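Local atomic coordinates of monosaccharide ABC transporter substrate-binding protein, CUT2 family (Acidothermus cellulolyticus, PDB entry 4RU1), a protein that binds myo-inositol and probably delivers it, as a solute-binding protein, to an ABC-type carbohydrate importer. Residues I26-P31 / T83-P88; L68-V73 / I94-A99; K64-I69 / P88-A93. All blocks are in the same frame, centred on the assembly; numbering follows the deposited sequence.

Contact 1 of 3, residues I26-P31 / T83-P88. With INS (1,2,3,4,5,6-hexahydroxy-cyclohexane), chain M.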
loop_
_atom_site.group_PDB
_atom_site.type_symbol
_atom_site.label_atom_id
_atom_site.label_comp_id
_atom_site.label_asym_id
_atom_site.label_seq_id
_atom_site.Cartn_x
_atom_site.Cartn_y
_atom_site.Cartn_z
ATOM N N ILE A 26 4.472 6.755 -11.356
ATOM C CA ILE A 26 5.773 6.704 -10.715
ATOM C C ILE A 26 5.592 6.246 -9.294
ATOM O O ILE A 26 4.835 6.838 -8.503
ATOM C CB ILE A 26 6.368 8.083 -10.754
ATOM C CG1 ILE A 26 6.571 8.504 -12.217
ATOM C CG2 ILE A 26 7.726 8.079 -10.089
ATOM C CD1 ILE A 26 6.895 9.990 -12.390
ATOM N N THR A 27 6.239 5.138 -8.955
ATOM C CA THR A 27 6.072 4.568 -7.645
ATOM C C THR A 27 7.432 4.225 -6.980
ATOM O O THR A 27 8.519 4.453 -7.487
ATOM C CB THR A 27 5.210 3.316 -7.717
ATOM O OG1 THR A 27 6.080 2.233 -8.044
ATOM C CG2 THR A 27 4.087 3.441 -8.691
ATOM N N HIS A 28 7.315 3.778 -5.739
ATOM C CA HIS A 28 8.430 3.337 -4.894
ATOM C C HIS A 28 8.594 1.829 -4.816
ATOM O O HIS A 28 9.312 1.374 -3.950
ATOM C CB HIS A 28 8.221 3.911 -3.503
ATOM C CG HIS A 28 6.943 3.450 -2.843
ATOM N ND1 HIS A 28 5.750 4.141 -3.008
ATOM C CD2 HIS A 28 6.669 2.425 -2.018
ATOM C CE1 HIS A 28 4.812 3.558 -2.311
ATOM N NE2 HIS A 28 5.331 2.501 -1.717
ATOM N N GLN A 29 7.911 1.088 -5.725
ATOM C CA GLN A 29 7.891 -0.370 -5.784
ATOM C C GLN A 29 9.327 -0.918 -5.648
ATOM O O GLN A 29 10.236 -0.506 -6.417
ATOM C CB GLN A 29 7.263 -0.825 -7.078
ATOM C CG GLN A 29 7.482 -2.285 -7.351
ATOM C CD GLN A 29 6.867 -2.770 -8.600
ATOM O OE1 GLN A 29 6.498 -2.004 -9.477
ATOM N NE2 GLN A 29 6.694 -4.072 -8.684
ATOM N N GLN A 30 9.513 -1.785 -4.666
ATOM C CA GLN A 30 10.723 -2.622 -4.632
ATOM C C GLN A 30 10.580 -3.673 -5.697
ATOM O O GLN A 30 9.537 -4.345 -5.791
ATOM C CB GLN A 30 10.828 -3.295 -3.290
ATOM C CG GLN A 30 11.967 -4.269 -3.145
ATOM C CD GLN A 30 13.294 -3.550 -2.936
ATOM O OE1 GLN A 30 13.386 -2.558 -2.210
ATOM N NE2 GLN A 30 14.323 -4.038 -3.585
ATOM N N PRO A 31 11.612 -3.915 -6.500
ATOM C CA PRO A 31 11.441 -5.007 -7.491
ATOM C C PRO A 31 11.059 -6.321 -6.884
ATOM O O PRO A 31 11.566 -6.668 -5.786
ATOM C CB PRO A 31 12.837 -5.105 -8.137
ATOM C CG PRO A 31 13.317 -3.670 -8.071
ATOM C CD PRO A 31 12.815 -3.092 -6.744
ATOM N N THR A 83 3.471 8.220 -6.120
ATOM C CA THR A 83 3.425 7.813 -4.683
ATOM C C THR A 83 4.390 8.671 -3.843
ATOM O O THR A 83 5.424 9.121 -4.363
ATOM C CB THR A 83 3.762 6.326 -4.506
ATOM O OG1 THR A 83 5.158 6.150 -4.818
ATOM C CG2 THR A 83 2.945 5.504 -5.432
ATOM N N ILE A 84 4.076 8.949 -2.588
ATOM C CA ILE A 84 4.884 9.847 -1.777
ATOM C C ILE A 84 5.202 9.164 -0.427
ATOM O O ILE A 84 4.851 9.640 0.634
ATOM C CB ILE A 84 4.210 11.205 -1.515
ATOM C CG1 ILE A 84 3.478 11.720 -2.739
ATOM C CG2 ILE A 84 5.243 12.214 -1.027
ATOM C CD1 ILE A 84 2.659 12.943 -2.522
ATOM N N PRO A 85 6.046 8.111 -0.457
ATOM C CA PRO A 85 6.440 7.469 0.773
ATOM C C PRO A 85 7.408 8.298 1.612
ATOM O O PRO A 85 7.584 8.098 2.783
ATOM C CB PRO A 85 7.088 6.157 0.298
ATOM C CG PRO A 85 7.656 6.514 -1.063
ATOM C CD PRO A 85 6.517 7.363 -1.635
ATOM N N ASP A 86 8.200 9.148 0.958
ATOM C CA ASP A 86 9.243 9.950 1.642
ATOM C C ASP A 86 9.033 11.394 1.219
ATOM O O ASP A 86 9.657 11.876 0.262
ATOM C CB ASP A 86 10.598 9.425 1.146
ATOM C CG ASP A 86 11.799 10.036 1.842
ATOM O OD1 ASP A 86 11.675 11.068 2.559
ATOM O OD2 ASP A 86 12.876 9.442 1.624
ATOM N N PRO A 87 8.130 12.138 1.877
ATOM C CA PRO A 87 7.793 13.504 1.476
ATOM C C PRO A 87 9.009 14.446 1.378
ATOM O O PRO A 87 9.149 15.093 0.342
ATOM C CB PRO A 87 6.747 13.934 2.516
ATOM C CG PRO A 87 6.114 12.587 2.913
ATOM C CD PRO A 87 7.276 11.671 2.983
ATOM N N PRO A 88 9.950 14.429 2.361
ATOM C CA PRO A 88 11.084 15.380 2.184
ATOM C C PRO A 88 11.809 15.199 0.856
ATOM O O PRO A 88 12.305 16.175 0.267
ATOM C CB PRO A 88 12.033 14.995 3.335
ATOM C CG PRO A 88 11.108 14.455 4.386
ATOM C CD PRO A 88 10.124 13.632 3.592
HETATM C C1 INS M . 1.353 -1.993 0.701
HETATM C C2 INS M . 2.553 -2.923 0.795
HETATM C C3 INS M . 3.585 -2.516 -0.256
HETATM C C4 INS M . 3.932 -1.045 -0.216
HETATM C C5 INS M . 2.722 -0.181 -0.376
HETATM C C6 INS M . 1.642 -0.494 0.624
HETATM O O1 INS M . 0.361 -2.267 1.702
HETATM O O2 INS M . 3.141 -2.670 2.083
HETATM O O3 INS M . 4.760 -3.302 0.028
HETATM O O4 INS M . 4.910 -0.719 -1.237
HETATM O O5 INS M . 3.021 1.224 -0.214
HETATM O O6 INS M . 0.433 0.275 0.359
#
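H28 and T83 meet side chain to side chain, crossing at about a right angle. The hydroxyl of T83 lies at the edge of the imidazole. H28 ND1 and T83 OG1 share a nearly straight hydrogen bond of 2.8 Å (166°). CG of H28 sits between its own backbone N and carbonyl carbon (chi1 61°), which swings the ring toward T83. The other ring nitrogen reaches the bound inositol. H28 NE2 donates to INS O5 at 3.0 Å and forms a longer hydrogen bond, 3.3 Å, with INS O4. P85 lies over one face of the ring. Its CB is 4.2 Å from the ring centroid, a CH-pi contact. W36 adds an edge-to-face contact.

Behind the histidine, T83 N donates to I26 O (3.1 Å). This bond continues the pairing of parallel strands 21-27 and 79-82 where they run out at the pocket. T27 CB packs on T83 CG2 at 3.9 Å. T27 OG1 turns the other way, accepts from Q29 N in an ST turn and also bonds Y56.

H28 is thus fixed in rotation by a bond at each ring nitrogen and by proline on a face. T83 OG1 also bonds the E65 carboxylate, so T83 and E65 form a second shell behind H28. That carboxylate could polarise the chain of bonds leading to the inositol.

Contact 2 of 3, residues L68-V73 / I94-A99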
loop_
_atom_site.group_PDB
_atom_site.type_symbol
_atom_site.label_atom_id
_atom_site.label_comp_id
_atom_site.label_asym_id
_atom_site.label_seq_id
_atom_site.Cartn_x
_atom_site.Cartn_y
_atom_site.Cartn_z
ATOM N N LEU A 68 12.855 10.213 -11.409
ATOM C CA LEU A 68 11.794 9.718 -12.306
ATOM C C LEU A 68 10.697 10.793 -12.516
ATOM O O LEU A 68 10.158 10.822 -13.594
ATOM C CB LEU A 68 11.200 8.395 -11.789
ATOM C CG LEU A 68 12.108 7.166 -11.674
ATOM C CD1 LEU A 68 11.297 6.100 -11.034
ATOM C CD2 LEU A 68 12.693 6.723 -13.008
ATOM N N ILE A 69 10.331 11.580 -11.508
ATOM C CA ILE A 69 9.318 12.660 -11.661
ATOM C C ILE A 69 9.853 13.676 -12.644
ATOM O O ILE A 69 9.117 14.057 -13.560
ATOM C CB ILE A 69 8.938 13.341 -10.333
ATOM C CG1 ILE A 69 8.302 12.309 -9.407
ATOM C CG2 ILE A 69 7.949 14.453 -10.575
ATOM C CD1 ILE A 69 8.237 12.691 -7.945
ATOM N N GLN A 70 11.103 14.111 -12.441
ATOM C CA GLN A 70 11.794 15.023 -13.386
ATOM C C GLN A 70 11.829 14.532 -14.841
ATOM O O GLN A 70 11.566 15.305 -15.773
ATOM C CB GLN A 70 13.169 15.392 -12.812
ATOM C CG GLN A 70 13.047 16.132 -11.467
ATOM C CD GLN A 70 14.355 16.439 -10.724
ATOM O OE1 GLN A 70 15.204 15.573 -10.510
ATOM N NE2 GLN A 70 14.485 17.681 -10.267
ATOM N N ASP A 71 12.104 13.228 -15.029
ATOM C CA ASP A 71 12.122 12.559 -16.369
ATOM C C ASP A 71 10.791 12.788 -17.007
ATOM O O ASP A 71 10.727 13.227 -18.112
ATOM C CB ASP A 71 12.392 11.060 -16.386
ATOM C CG ASP A 71 13.801 10.666 -15.835
ATOM O OD1 ASP A 71 14.728 11.536 -15.758
ATOM O OD2 ASP A 71 13.921 9.436 -15.538
ATOM N N ALA A 72 9.683 12.531 -16.279
ATOM C CA ALA A 72 8.338 12.700 -16.863
ATOM C C ALA A 72 7.977 14.206 -17.107
ATOM O O ALA A 72 7.388 14.493 -18.164
ATOM C CB ALA A 72 7.248 12.011 -15.964
ATOM N N VAL A 73 8.436 15.124 -16.278
ATOM C CA VAL A 73 8.224 16.532 -16.508
ATOM C C VAL A 73 8.959 16.910 -17.780
ATOM O O VAL A 73 8.395 17.629 -18.632
ATOM C CB VAL A 73 8.689 17.380 -15.354
ATOM C CG1 VAL A 73 8.675 18.864 -15.713
ATOM C CG2 VAL A 73 7.795 17.182 -14.145
ATOM N N ILE A 94 7.725 17.160 -6.956
ATOM C CA ILE A 94 6.317 17.247 -7.279
ATOM C C ILE A 94 5.908 18.719 -7.523
ATOM O O ILE A 94 5.263 19.014 -8.541
ATOM C CB ILE A 94 5.394 16.523 -6.241
ATOM C CG1 ILE A 94 5.703 15.020 -6.153
ATOM C CG2 ILE A 94 3.951 16.794 -6.576
ATOM C CD1 ILE A 94 5.171 14.289 -4.961
ATOM N N LYS A 95 6.389 19.612 -6.634
ATOM C CA LYS A 95 6.140 21.050 -6.835
ATOM C C LYS A 95 6.664 21.531 -8.152
ATOM O O LYS A 95 6.004 22.315 -8.834
ATOM C CB LYS A 95 6.774 21.853 -5.746
ATOM C CG LYS A 95 6.009 21.655 -4.441
ATOM C CD LYS A 95 6.644 22.512 -3.352
ATOM C CE LYS A 95 5.847 22.478 -2.055
ATOM N NZ LYS A 95 6.606 22.924 -0.844
ATOM N N GLN A 96 7.822 21.039 -8.557
ATOM C CA GLN A 96 8.340 21.413 -9.858
ATOM C C GLN A 96 7.430 20.941 -10.984
ATOM O O GLN A 96 7.213 21.659 -11.953
ATOM C CB GLN A 96 9.769 20.903 -10.048
ATOM C CG GLN A 96 10.803 21.685 -9.258
ATOM C CD GLN A 96 12.168 21.015 -9.231
ATOM O OE1 GLN A 96 12.489 20.177 -10.076
ATOM N NE2 GLN A 96 12.983 21.392 -8.262
ATOM N N ALA A 97 6.892 19.732 -10.864
ATOM C CA ALA A 97 6.027 19.226 -11.954
ATOM C C ALA A 97 4.784 20.105 -12.031
ATOM O O ALA A 97 4.324 20.459 -13.079
ATOM C CB ALA A 97 5.638 17.776 -11.691
ATOM N N VAL A 98 4.187 20.417 -10.877
ATOM C CA VAL A 98 3.010 21.334 -10.858
ATOM C C VAL A 98 3.283 22.721 -11.480
ATOM O O VAL A 98 2.461 23.202 -12.240
ATOM C CB VAL A 98 2.388 21.410 -9.438
ATOM C CG1 VAL A 98 1.237 22.425 -9.323
ATOM C CG2 VAL A 98 1.959 20.031 -8.962
ATOM N N ALA A 99 4.444 23.282 -11.172
ATOM C CA ALA A 99 4.832 24.603 -11.717
ATOM C C ALA A 99 5.074 24.526 -13.210
ATOM O O ALA A 99 4.920 25.511 -13.937
ATOM C CB ALA A 99 6.058 25.143 -10.983
#
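Level with the pairs I69/I94 and V73/A97, the two helical segments run almost parallel, at 10°, with their axes 9.5 Å apart. The backbones come nearer at the later pair, where the CA atoms of V73 and A97 are 5.7 Å apart. The small alanine permits this approach. V73 presents one methyl to it: CG1 is anti to the backbone N (chi1 170°), and CG2, the branch beside that N, does the touching. V73 CG2 lies 3.3 Å from A97 CB and 3.5 Å from A97 CA, both tighter than usual van der Waals contact. I69 meets the other helix with two branches. Its CG2 lies 4.2 Å from A97 CB. Its CD1 reaches CG1 of I94 at 3.9 Å, the two isoleucines lying at a slant to each other.

Helices 62-74 and 87-99 belong to successive beta-alpha-beta units of the N-terminal parallel sheet and lie side by side on the same face of it. Strand 79-82 is the link between them. I69 and I94 both rest on its V82, and V73 and A97 both rest on I80.

The polar part of the contact is a bond between two glutamines. Q70 NE2 donates to Q96 OE1 at 3.2 Å (156°). The acceptor lies close to the plane of the Q70 amide. The NH2 approaches Q96 OE1 from a little off the plane of its amide, and the two amides are turned moderately against each other. Both chains are extended beyond CG, which carries the amides across between the helices, at the more exposed side of the apolar pairs.

Contact 3 of 3, residues K64-I69 / P88-A93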
loop_
_atom_site.group_PDB
_atom_site.type_symbol
_atom_site.label_atom_id
_atom_site.label_comp_id
_atom_site.label_asym_id
_atom_site.label_seq_id
_atom_site.Cartn_x
_atom_site.Cartn_y
_atom_site.Cartn_z
ATOM N N LYS A 64 16.027 8.560 -6.237
ATOM C CA LYS A 64 15.872 8.063 -7.623
ATOM C C LYS A 64 14.369 8.240 -8.097
ATOM O O LYS A 64 14.075 8.508 -9.248
ATOM C CB LYS A 64 16.371 6.676 -7.777
ATOM C CG LYS A 64 17.898 6.613 -7.697
ATOM C CD LYS A 64 18.433 5.304 -8.158
ATOM C CE LYS A 64 19.941 5.509 -8.399
ATOM N NZ LYS A 64 20.407 4.292 -9.065
ATOM N N GLU A 65 13.413 8.024 -7.211
ATOM C CA GLU A 65 12.016 8.318 -7.582
ATOM C C GLU A 65 11.803 9.803 -7.919
ATOM O O GLU A 65 11.062 10.118 -8.800
ATOM C CB GLU A 65 11.055 7.868 -6.478
ATOM C CG GLU A 65 9.569 7.952 -6.917
ATOM C CD GLU A 65 8.568 7.606 -5.854
ATOM O OE1 GLU A 65 8.892 7.249 -4.703
ATOM O OE2 GLU A 65 7.349 7.811 -6.197
ATOM N N ALA A 66 12.459 10.708 -7.188
ATOM C CA ALA A 66 12.420 12.118 -7.523
ATOM C C ALA A 66 12.872 12.300 -8.965
ATOM O O ALA A 66 12.315 13.111 -9.682
ATOM C CB ALA A 66 13.311 12.889 -6.583
ATOM N N VAL A 67 13.992 11.694 -9.323
ATOM C CA VAL A 67 14.537 11.838 -10.658
ATOM C C VAL A 67 13.541 11.325 -11.694
ATOM O O VAL A 67 13.391 11.889 -12.738
ATOM C CB VAL A 67 15.878 11.103 -10.728
ATOM C CG1 VAL A 67 16.453 11.090 -12.134
ATOM C CG2 VAL A 67 16.892 11.788 -9.815
ATOM N N LEU A 68 12.855 10.213 -11.409
ATOM C CA LEU A 68 11.794 9.718 -12.306
ATOM C C LEU A 68 10.697 10.793 -12.516
ATOM O O LEU A 68 10.158 10.822 -13.594
ATOM C CB LEU A 68 11.200 8.395 -11.789
ATOM C CG LEU A 68 12.108 7.166 -11.674
ATOM C CD1 LEU A 68 11.297 6.100 -11.034
ATOM C CD2 LEU A 68 12.693 6.723 -13.008
ATOM N N ILE A 69 10.331 11.580 -11.508
ATOM C CA ILE A 69 9.318 12.660 -11.661
ATOM C C ILE A 69 9.853 13.676 -12.644
ATOM O O ILE A 69 9.117 14.057 -13.560
ATOM C CB ILE A 69 8.938 13.341 -10.333
ATOM C CG1 ILE A 69 8.302 12.309 -9.407
ATOM C CG2 ILE A 69 7.949 14.453 -10.575
ATOM C CD1 ILE A 69 8.237 12.691 -7.945
ATOM N N PRO A 88 9.950 14.429 2.361
ATOM C CA PRO A 88 11.084 15.380 2.184
ATOM C C PRO A 88 11.809 15.199 0.856
ATOM O O PRO A 88 12.305 16.175 0.267
ATOM C CB PRO A 88 12.033 14.995 3.335
ATOM C CG PRO A 88 11.108 14.455 4.386
ATOM C CD PRO A 88 10.124 13.632 3.592
ATOM N N ALA A 89 11.923 13.935 0.423
ATOM C CA ALA A 89 12.709 13.605 -0.767
ATOM C C ALA A 89 11.973 13.846 -2.081
ATOM O O ALA A 89 12.619 13.946 -3.158
ATOM C CB ALA A 89 13.152 12.174 -0.685
ATOM N N LEU A 90 10.638 13.985 -2.015
ATOM C CA LEU A 90 9.791 13.921 -3.220
ATOM C C LEU A 90 8.962 15.141 -3.454
ATOM O O LEU A 90 8.664 15.448 -4.593
ATOM C CB LEU A 90 8.833 12.739 -3.137
ATOM C CG LEU A 90 9.579 11.412 -3.250
ATOM C CD1 LEU A 90 8.668 10.268 -2.818
ATOM C CD2 LEU A 90 10.198 11.143 -4.625
ATOM N N ILE A 91 8.574 15.858 -2.393
ATOM C CA ILE A 91 7.777 17.090 -2.516
ATOM C C ILE A 91 8.345 18.169 -3.444
ATOM O O ILE A 91 7.644 18.661 -4.303
ATOM C CB ILE A 91 7.330 17.697 -1.153
ATOM C CG1 ILE A 91 6.457 16.692 -0.360
ATOM C CG2 ILE A 91 6.539 18.964 -1.353
ATOM C CD1 ILE A 91 5.150 16.305 -0.973
ATOM N N PRO A 92 9.661 18.424 -3.339
ATOM C CA PRO A 92 10.224 19.464 -4.241
ATOM C C PRO A 92 10.040 19.104 -5.737
ATOM O O PRO A 92 9.633 19.966 -6.516
ATOM C CB PRO A 92 11.700 19.446 -3.856
ATOM C CG PRO A 92 11.804 18.852 -2.491
ATOM C CD PRO A 92 10.691 17.820 -2.475
ATOM N N ALA A 93 10.261 17.835 -6.109
ATOM C CA ALA A 93 10.083 17.440 -7.505
ATOM C C ALA A 93 8.614 17.479 -7.888
ATOM O O ALA A 93 8.252 17.827 -9.002
ATOM C CB ALA A 93 10.650 16.035 -7.767
#
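A66 and L90 mark the nearest approach of these two segments, with 5.4 Å between their CA atoms. The helix axes are inclined by only 12°.

Apolar packing comes first. L90 reaches across with its forked end. Its CD2 methyl lies 4.1 Å from A66 CB. The same methyl, L90 CD2, is 4.2 Å from I69 CD1, and the two chains cross at about a right angle. One turn on, A93 is aimed at the neighbouring helix, and its CB sits 4.1 Å from I69 CB. The small side chains of A66 and A93 allow the backbones to come close.

Other methyls pack against backbone atoms. L90 CD2 also lies 3.4 Å from A66 N. A66 CB rests on the carbonyl oxygen of A89, and I69 CG2 is 3.7 Å from A93 O. Helix 87-99 is kinked at P92 and A93, whose N atoms make no hydrogen bond back along the helix; proline N has no hydrogen to give.

This is the pocket-side half of a helix pair in the N-terminal of the two alpha/beta domains of the type I periplasmic-binding-protein fold. E65 and I69 also touch I26 and V82 on the sheet beneath.

The charged member is E65. With CG anti to the backbone N (chi1 -171°) and the rest extended, the side chain crosses the end of L90 at about a right angle. E65 OE1 lies 3.6 Å from L90 CD1, while its other oxygen, OE2, is taken up by T83. Cutting E65 back to an alanine is likely to leave the T83 hydroxyl without its carboxylate partner and to open a gap beside L90. E65 also touches H28 and P85 at the pocket end of the helix.

From the N terminus, strand 21-27 ends in the first segment of contact 1. Helix 62-74 then supplies 64-69 and 68-73 to contacts 3 and 2. After strand 79-82 the chain reaches 83-88, which closes a loop of 51 intervening residues in contact 1. Helix 87-99 next closes the much shorter loops of contact 3 and then contact 2. Contact 1 crosses both of the others along the chain. Contacts 2 and 3 are staggered along one helix pair and share L68 and I69. Contact 1 joins strand ends at the pocket, while contacts 3 and 2 lead away from it. Packing of I26 CD1 on helix 62-74 connects sheet and helices.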